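Local coordinates for protein ORF73 (Murid herpesvirus 4, PDB 2YQ1) that probably binds viral DNA through its C-terminal domain, the part described here, and associates with copies of itself as a latency-associated nuclear antigen, at residues L74-S79 and Y95-V100. Residues are numbered along the deposited sequence; the frame is centred on the assembly and turned at random.
Sequences LSTPVS and YLLSFV
Thr-76 reaches across to Leu-97 and takes the place of a main-chain carbonyl where 74-80, an outermost strand of the chain's antiparallel sheet, is interrupted alongside strand 94-100. Set between the backbone N and the carbonyl carbon (chi1 67°), Thr-76 OG1 accepts a nearly straight bond from Leu-97 N at 2.8 Å and donates a hydrogen bond to Pro-77 O. The Thr-76 amide in turn bonds Leu-97 O. Thr-76 CG2 sits at the edge of the Phe-99 ring, 3.4 Å from its CE2, and Leu-74 O also lies near that ring's plane; Phe-135 meets the ring edge-to-face. Regular pairing resumes on both sides of the break, at Leu-74 with Phe-99 and at Ser-79 with Tyr-95, but one residue out of step.

On the face where Ser-98 packs on Leu-109 of helix 103-120, Ser-98 OG donates to Ser-75 OG over 2.8 Å, and the latter is also bonded to Ile-68 O. The Tyr-95 ring comes close to Ser-79, with Tyr-95 CE1 3.7 Å from Ser-79 CB in an oblique approach. A water joins Ser-79 OG to Tyr-95 OH, which also bonds Tyr-95 OH of the second subunit.

The threonine hydroxyl, acting as acceptor and donor at once, thus satisfies a buried amide and carbonyl where the ladder is interrupted, while the tyrosine carries the hydrogen bonding into the dimer interface.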
loop_
_atom_site.group_PDB
_atom_site.type_symbol
_atom_site.label_atom_id
_atom_site.label_comp_id
_atom_site.label_asym_id
_atom_site.label_seq_id
_atom_site.Cartn_x
_atom_site.Cartn_y
_atom_site.Cartn_z
ATOM N N LEU C 74 -11.542 -4.120 -4.138
ATOM C CA LEU C 74 -10.472 -4.203 -5.117
ATOM C C LEU C 74 -9.133 -4.393 -4.416
ATOM O O LEU C 74 -8.761 -3.606 -3.541
ATOM C CB LEU C 74 -10.447 -2.937 -5.969
ATOM C CG LEU C 74 -11.793 -2.456 -6.508
ATOM C CD1 LEU C 74 -11.623 -1.155 -7.276
ATOM C CD2 LEU C 74 -12.430 -3.523 -7.372
ATOM N N SER C 75 -8.405 -5.430 -4.809
ATOM C CA SER C 75 -7.126 -5.732 -4.179
ATOM C C SER C 75 -5.927 -5.513 -5.094
ATOM O O SER C 75 -5.929 -5.927 -6.254
ATOM C CB SER C 75 -7.117 -7.157 -3.621
ATOM O OG SER C 75 -8.048 -7.289 -2.561
ATOM N N THR C 76 -4.911 -4.846 -4.558
ATOM C CA THR C 76 -3.636 -4.701 -5.243
ATOM C C THR C 76 -2.974 -6.063 -5.392
ATOM O O THR C 76 -3.296 -6.996 -4.654
ATOM C CB THR C 76 -2.673 -3.794 -4.442
ATOM O OG1 THR C 76 -2.316 -4.441 -3.219
ATOM C CG2 THR C 76 -3.312 -2.453 -4.127
ATOM N N PRO C 77 -2.035 -6.183 -6.341
ATOM C CA PRO C 77 -1.195 -7.381 -6.302
ATOM C C PRO C 77 -0.295 -7.343 -5.074
ATOM O O PRO C 77 -0.227 -6.328 -4.373
ATOM C CB PRO C 77 -0.352 -7.258 -7.575
ATOM C CG PRO C 77 -0.362 -5.813 -7.908
ATOM C CD PRO C 77 -1.705 -5.307 -7.478
ATOM N N VAL C 78 0.413 -8.436 -4.830
ATOM C CA VAL C 78 1.259 -8.520 -3.653
ATOM C C VAL C 78 2.553 -7.746 -3.845
ATOM O O VAL C 78 3.258 -7.926 -4.833
ATOM C CB VAL C 78 1.588 -9.976 -3.280
ATOM C CG1 VAL C 78 2.236 -10.024 -1.909
ATOM C CG2 VAL C 78 0.332 -10.833 -3.305
ATOM N N SER C 79 2.852 -6.874 -2.893
ATOM C CA SER C 79 4.140 -6.214 -2.852
ATOM C C SER C 79 4.778 -6.529 -1.506
ATOM O O SER C 79 4.368 -7.457 -0.813
ATOM C CB SER C 79 3.982 -4.704 -3.037
ATOM O OG SER C 79 5.219 -4.081 -3.351
ATOM N N TYR C 95 2.703 -7.700 1.536
ATOM C CA TYR C 95 1.409 -7.091 1.824
ATOM C C TYR C 95 0.604 -6.852 0.557
ATOM O O TYR C 95 1.148 -6.807 -0.549
ATOM C CB TYR C 95 1.581 -5.762 2.574
ATOM C CG TYR C 95 1.800 -4.596 1.639
ATOM C CD1 TYR C 95 3.066 -4.303 1.152
ATOM C CD2 TYR C 95 0.739 -3.786 1.238
ATOM C CE1 TYR C 95 3.271 -3.248 0.287
ATOM C CE2 TYR C 95 0.938 -2.731 0.372
ATOM C CZ TYR C 95 2.206 -2.465 -0.096
ATOM O OH TYR C 95 2.412 -1.413 -0.956
ATOM N N LEU C 96 -0.698 -6.669 0.736
ATOM C CA LEU C 96 -1.539 -6.126 -0.318
ATOM C C LEU C 96 -2.588 -5.219 0.305
ATOM O O LEU C 96 -2.799 -5.249 1.517
ATOM C CB LEU C 96 -2.179 -7.242 -1.158
ATOM C CG LEU C 96 -3.075 -8.310 -0.520
ATOM C CD1 LEU C 96 -4.484 -7.807 -0.208
ATOM C CD2 LEU C 96 -3.148 -9.523 -1.439
ATOM N N LEU C 97 -3.242 -4.413 -0.525
ATOM C CA LEU C 97 -4.307 -3.549 -0.047
ATOM C C LEU C 97 -5.621 -3.985 -0.674
ATOM O O LEU C 97 -5.719 -4.137 -1.889
ATOM C CB LEU C 97 -4.018 -2.095 -0.422
ATOM C CG LEU C 97 -2.743 -1.531 0.200
ATOM C CD1 LEU C 97 -2.412 -0.164 -0.370
ATOM C CD2 LEU C 97 -2.915 -1.461 1.704
ATOM N N SER C 98 -6.624 -4.199 0.168
ATOM C CA SER C 98 -7.966 -4.475 -0.309
ATOM C C SER C 98 -8.823 -3.249 -0.056
ATOM O O SER C 98 -9.227 -2.996 1.078
ATOM C CB SER C 98 -8.555 -5.677 0.419
ATOM O OG SER C 98 -7.766 -6.833 0.215
ATOM N N PHE C 99 -9.116 -2.505 -1.118
ATOM C CA PHE C 99 -9.866 -1.262 -1.001
ATOM C C PHE C 99 -11.371 -1.504 -0.926
ATOM O O PHE C 99 -11.917 -2.354 -1.634
ATOM C CB PHE C 99 -9.550 -0.334 -2.179
ATOM C CG PHE C 99 -8.093 0.009 -2.307
ATOM C CD1 PHE C 99 -7.545 1.049 -1.571
ATOM C CD2 PHE C 99 -7.268 -0.713 -3.154
ATOM C CE1 PHE C 99 -6.197 1.367 -1.684
ATOM C CE2 PHE C 99 -5.926 -0.403 -3.271
ATOM C CZ PHE C 99 -5.388 0.638 -2.533
ATOM N N VAL C 100 -12.030 -0.759 -0.044
ATOM C CA VAL C 100 -13.476 -0.846 0.125
ATOM C C VAL C 100 -14.044 0.554 0.310
ATOM O O VAL C 100 -13.299 1.526 0.403
ATOM C CB VAL C 100 -13.854 -1.706 1.353
ATOM C CG1 VAL C 100 -13.493 -3.175 1.127
ATOM C CG2 VAL C 100 -13.188 -1.156 2.610
HETATM O O HOH W 1 4.739 -1.585 -3.079
#